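Local coordinates for tail protein, 43 kDa (Neisseria meningitidis MC58, PDB 3D37) that is of unknown function but is probably a Mu-like prophage tail protein that forms part of the baseplate, at residues V10-G15 with R20-Y25. Numbering follows the deposited sequence.
Sequences VSVRVG and RHWERY
Val10 meets Tyr25 through all three carbons of its side chain. Val10 CB, the branch point, lies 4.0 Å from Tyr25 CE2. From there CG1, placed anti to the backbone N (chi1 -179°), sits over one face of the phenol ring, nearer its CE2 edge than its centre. The other methyl, Val10 CG2, reaches further along the ring, 3.9 Å from Tyr25 CZ and 3.4 Å from Tyr25 OH. A beta-branched valine suits this place, since its two methyls spread along the flat face that tyrosine offers while the residue keeps the extended backbone of a strand.

Further along the strand, Trp22 lies beside Val10 and Val12. The carbonyl oxygen Val10 O is in the plane of the indole, at its pyrrole edge, 3.3 Å from Trp22 NE1. The indole N-H makes a weak hydrogen bond to the carbonyl of His19. With CG anti to its own carbonyl carbon (chi1 -51°), Trp22 carries its six-membered ring on to Val12, whose CG2 is 3.7 Å from Trp22 CZ2; the two side chains run roughly perpendicular. Only a long flat group such as indole spans the distance from the Val10 backbone to this methyl.

At the exposed margin the bent chain of Arg20 brings its CD to 4.0 Å from Ser11 CB, an aliphatic contact that an otherwise exposed arginine can make. Ser11 is small, and its hydroxyl is hydrogen-bonded to Glu18, which also forms a salt bridge with Arg13.

The contact packs the start of strand 10-14 against loop 20-23 and the start of strand 24-30, with strand 17-19, antiparallel to 10-14, between them in sequence. Phe40 of strand 37-42 packs against Val10, Val12, Trp22 and Tyr25, Leu89 of strand 84-93 meets the indole, and strand 58-63 pairs antiparallel with 10-14.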
ATOM      1  N   VAL A  10     -23.118  19.770  -6.519  1.00 34.50           N
ATOM      2  CA  VAL A  10     -22.142  20.671  -5.942  1.00 33.87           C
ATOM      3  C   VAL A  10     -21.435  21.338  -7.115  1.00 34.21           C
ATOM      4  O   VAL A  10     -20.841  20.636  -7.992  1.00 34.14           O
ATOM      5  CB  VAL A  10     -21.144  19.921  -5.037  1.00 32.89           C
ATOM      6  CG1 VAL A  10     -20.137  20.930  -4.420  1.00 28.71           C
ATOM      7  CG2 VAL A  10     -21.857  19.170  -3.948  1.00 28.37           C
ATOM      8  N   SER A  11     -21.466  22.670  -7.151  1.00 34.36           N
ATOM      9  CA  SER A  11     -20.741  23.386  -8.198  1.00 35.11           C
ATOM     10  C   SER A  11     -19.888  24.554  -7.709  1.00 34.90           C
ATOM     11  O   SER A  11     -20.103  25.108  -6.631  1.00 35.31           O
ATOM     12  CB  SER A  11     -21.688  23.917  -9.264  1.00 35.08           C
ATOM     13  OG  SER A  11     -22.550  24.826  -8.668  1.00 38.92           O
ATOM     14  N   VAL A  12     -18.926  24.929  -8.551  1.00 34.70           N
ATOM     15  CA  VAL A  12     -18.159  26.150  -8.408  1.00 34.48           C
ATOM     16  C   VAL A  12     -18.708  27.013  -9.504  1.00 34.69           C
ATOM     17  O   VAL A  12     -18.513  26.710 -10.666  1.00 34.17           O
ATOM     18  CB  VAL A  12     -16.643  25.891  -8.564  1.00 34.67           C
ATOM     19  CG1 VAL A  12     -15.827  27.204  -8.522  1.00 32.94           C
ATOM     20  CG2 VAL A  12     -16.178  24.930  -7.501  1.00 34.93           C
ATOM     21  N   ARG A  13     -19.462  28.045  -9.129  1.00 34.75           N
ATOM     22  CA  ARG A  13     -20.064  28.939 -10.080  1.00 36.44           C
ATOM     23  C   ARG A  13     -19.098  30.091 -10.366  1.00 37.29           C
ATOM     24  O   ARG A  13     -18.705  30.800  -9.452  1.00 35.23           O
ATOM     25  CB  ARG A  13     -21.366  29.492  -9.485  1.00 35.54           C
ATOM     26  CG  ARG A  13     -22.307  30.017 -10.481  1.00 37.35           C
ATOM     27  CD  ARG A  13     -23.540  30.598  -9.783  1.00 37.69           C
ATOM     28  NE  ARG A  13     -24.476  29.532  -9.416  1.00 37.94           N
ATOM     29  CZ  ARG A  13     -25.456  29.665  -8.524  1.00 37.94           C
ATOM     30  NH1 ARG A  13     -25.579  30.745  -7.815  1.00 39.48           N
ATOM     31  NH2 ARG A  13     -26.308  28.677  -8.318  1.00 42.49           N
ATOM     32  N   VAL A  14     -18.681  30.236 -11.623  1.00 39.06           N
ATOM     33  CA  VAL A  14     -17.793  31.317 -12.040  1.00 41.33           C
ATOM     34  C   VAL A  14     -18.338  31.897 -13.344  1.00 43.53           C
ATOM     35  O   VAL A  14     -18.486  31.143 -14.348  1.00 44.53           O
ATOM     36  CB  VAL A  14     -16.361  30.808 -12.380  1.00 41.93           C
ATOM     37  CG1 VAL A  14     -15.536  31.965 -12.977  1.00 42.53           C
ATOM     38  CG2 VAL A  14     -15.675  30.169 -11.199  1.00 40.13           C
ATOM     39  N   GLY A  15     -18.612  33.200 -13.361  1.00 45.42           N
ATOM     40  CA  GLY A  15     -19.138  33.847 -14.565  1.00 47.15           C
ATOM     41  C   GLY A  15     -20.379  33.111 -15.038  1.00 48.87           C
ATOM     42  O   GLY A  15     -20.407  32.554 -16.148  1.00 49.11           O
ATOM     43  N   ARG A  20     -19.298  21.450 -12.350  1.00 47.16           N
ATOM     44  CA  ARG A  20     -19.976  20.397 -11.644  1.00 48.34           C
ATOM     45  C   ARG A  20     -19.129  19.117 -11.804  1.00 47.64           C
ATOM     46  O   ARG A  20     -18.058  19.145 -12.383  1.00 47.88           O
ATOM     47  CB  ARG A  20     -21.330  20.235 -12.331  1.00 49.71           C
ATOM     48  CG  ARG A  20     -22.429  19.765 -11.452  1.00 55.41           C
ATOM     49  CD  ARG A  20     -23.416  20.879 -11.118  1.00 60.08           C
ATOM     50  NE  ARG A  20     -24.063  21.435 -12.315  1.00 62.25           N
ATOM     51  CZ  ARG A  20     -25.024  22.368 -12.281  1.00 61.21           C
ATOM     52  NH1 ARG A  20     -25.527  22.828 -13.427  1.00 62.00           N
ATOM     53  NH2 ARG A  20     -25.474  22.848 -11.112  1.00 60.56           N
ATOM     54  N   HIS A  21     -19.579  18.008 -11.266  1.00 47.03           N
ATOM     55  CA  HIS A  21     -18.973  16.720 -11.628  1.00 47.29           C
ATOM     56  C   HIS A  21     -17.558  16.462 -11.041  1.00 46.08           C
ATOM     57  O   HIS A  21     -16.728  15.842 -11.663  1.00 47.79           O
ATOM     58  CB  HIS A  21     -18.960  16.503 -13.176  1.00 48.81           C
ATOM     59  CG  HIS A  21     -20.317  16.609 -13.823  1.00 52.63           C
ATOM     60  ND1 HIS A  21     -20.550  17.372 -14.954  1.00 56.04           N
ATOM     61  CD2 HIS A  21     -21.514  16.064 -13.481  1.00 54.62           C
ATOM     62  CE1 HIS A  21     -21.829  17.279 -15.289  1.00 55.52           C
ATOM     63  NE2 HIS A  21     -22.437  16.500 -14.406  1.00 55.41           N
ATOM     64  N   TRP A  22     -17.343  16.844  -9.808  1.00 43.25           N
ATOM     65  CA  TRP A  22     -16.074  16.657  -9.130  1.00 41.81           C
ATOM     66  C   TRP A  22     -15.859  15.235  -8.712  1.00 40.13           C
ATOM     67  O   TRP A  22     -16.799  14.548  -8.360  1.00 38.60           O
ATOM     68  CB  TRP A  22     -16.055  17.546  -7.901  1.00 39.77           C
ATOM     69  CG  TRP A  22     -16.421  18.894  -8.294  1.00 38.93           C
ATOM     70  CD1 TRP A  22     -17.643  19.500  -8.136  1.00 39.64           C
ATOM     71  CD2 TRP A  22     -15.605  19.805  -9.009  1.00 36.22           C
ATOM     72  NE1 TRP A  22     -17.598  20.755  -8.675  1.00 39.31           N
ATOM     73  CE2 TRP A  22     -16.358  20.959  -9.221  1.00 37.61           C
ATOM     74  CE3 TRP A  22     -14.292  19.762  -9.463  1.00 38.71           C
ATOM     75  CZ2 TRP A  22     -15.846  22.068  -9.857  1.00 38.11           C
ATOM     76  CZ3 TRP A  22     -13.781  20.867 -10.113  1.00 40.34           C
ATOM     77  CH2 TRP A  22     -14.566  21.995 -10.318  1.00 39.17           C
ATOM     78  N   GLU A  23     -14.617  14.776  -8.735  1.00 38.33           N
ATOM     79  CA  GLU A  23     -14.325  13.531  -8.085  1.00 37.50           C
ATOM     80  C   GLU A  23     -14.017  13.651  -6.613  1.00 35.74           C
ATOM     81  O   GLU A  23     -14.259  12.720  -5.880  1.00 32.93           O
ATOM     82  CB  GLU A  23     -13.228  12.785  -8.814  1.00 39.44           C
ATOM     83  CG  GLU A  23     -11.800  13.211  -8.576  1.00 41.96           C
ATOM     84  CD  GLU A  23     -10.859  12.017  -8.640  1.00 44.58           C
ATOM     85  OE1 GLU A  23     -11.002  11.208  -9.627  1.00 53.28           O
ATOM     86  OE2 GLU A  23     -10.010  11.871  -7.699  1.00 50.03           O
ATOM     87  N   ARG A  24     -13.450  14.797  -6.175  1.00 33.96           N
ATOM     88  CA  ARG A  24     -13.197  15.002  -4.770  1.00 34.08           C
ATOM     89  C   ARG A  24     -13.265  16.510  -4.416  1.00 30.10           C
ATOM     90  O   ARG A  24     -13.131  17.347  -5.271  1.00 29.54           O
ATOM     91  CB  ARG A  24     -11.882  14.299  -4.338  1.00 35.42           C
ATOM     92  CG  ARG A  24     -10.639  15.053  -4.588  1.00 40.19           C
ATOM     93  CD  ARG A  24      -9.379  14.274  -4.120  1.00 41.68           C
ATOM     94  NE  ARG A  24      -9.112  13.356  -5.199  1.00 49.81           N
ATOM     95  CZ  ARG A  24      -8.082  13.406  -6.036  1.00 48.51           C
ATOM     96  NH1 ARG A  24      -7.086  14.285  -5.902  1.00 48.82           N
ATOM     97  NH2 ARG A  24      -8.071  12.554  -7.019  1.00 47.52           N
ATOM     98  N   TYR A  25     -13.655  16.819  -3.194  1.00 27.46           N
ATOM     99  CA  TYR A  25     -13.581  18.193  -2.723  1.00 26.73           C
ATOM    100  C   TYR A  25     -13.495  18.217  -1.220  1.00 25.23           C
ATOM    101  O   TYR A  25     -13.770  17.220  -0.529  1.00 25.51           O
ATOM    102  CB  TYR A  25     -14.773  19.055  -3.245  1.00 25.20           C
ATOM    103  CG  TYR A  25     -16.169  18.485  -2.926  1.00 24.60           C
ATOM    104  CD1 TYR A  25     -16.672  18.490  -1.631  1.00 25.41           C
ATOM    105  CD2 TYR A  25     -17.004  17.998  -3.940  1.00 27.24           C
ATOM    106  CE1 TYR A  25     -17.955  18.023  -1.338  1.00 23.78           C
ATOM    107  CE2 TYR A  25     -18.293  17.446  -3.637  1.00 26.60           C
ATOM    108  CZ  TYR A  25     -18.746  17.484  -2.350  1.00 25.65           C
ATOM    109  OH  TYR A  25     -19.990  17.021  -2.040  1.00 24.26           O
TER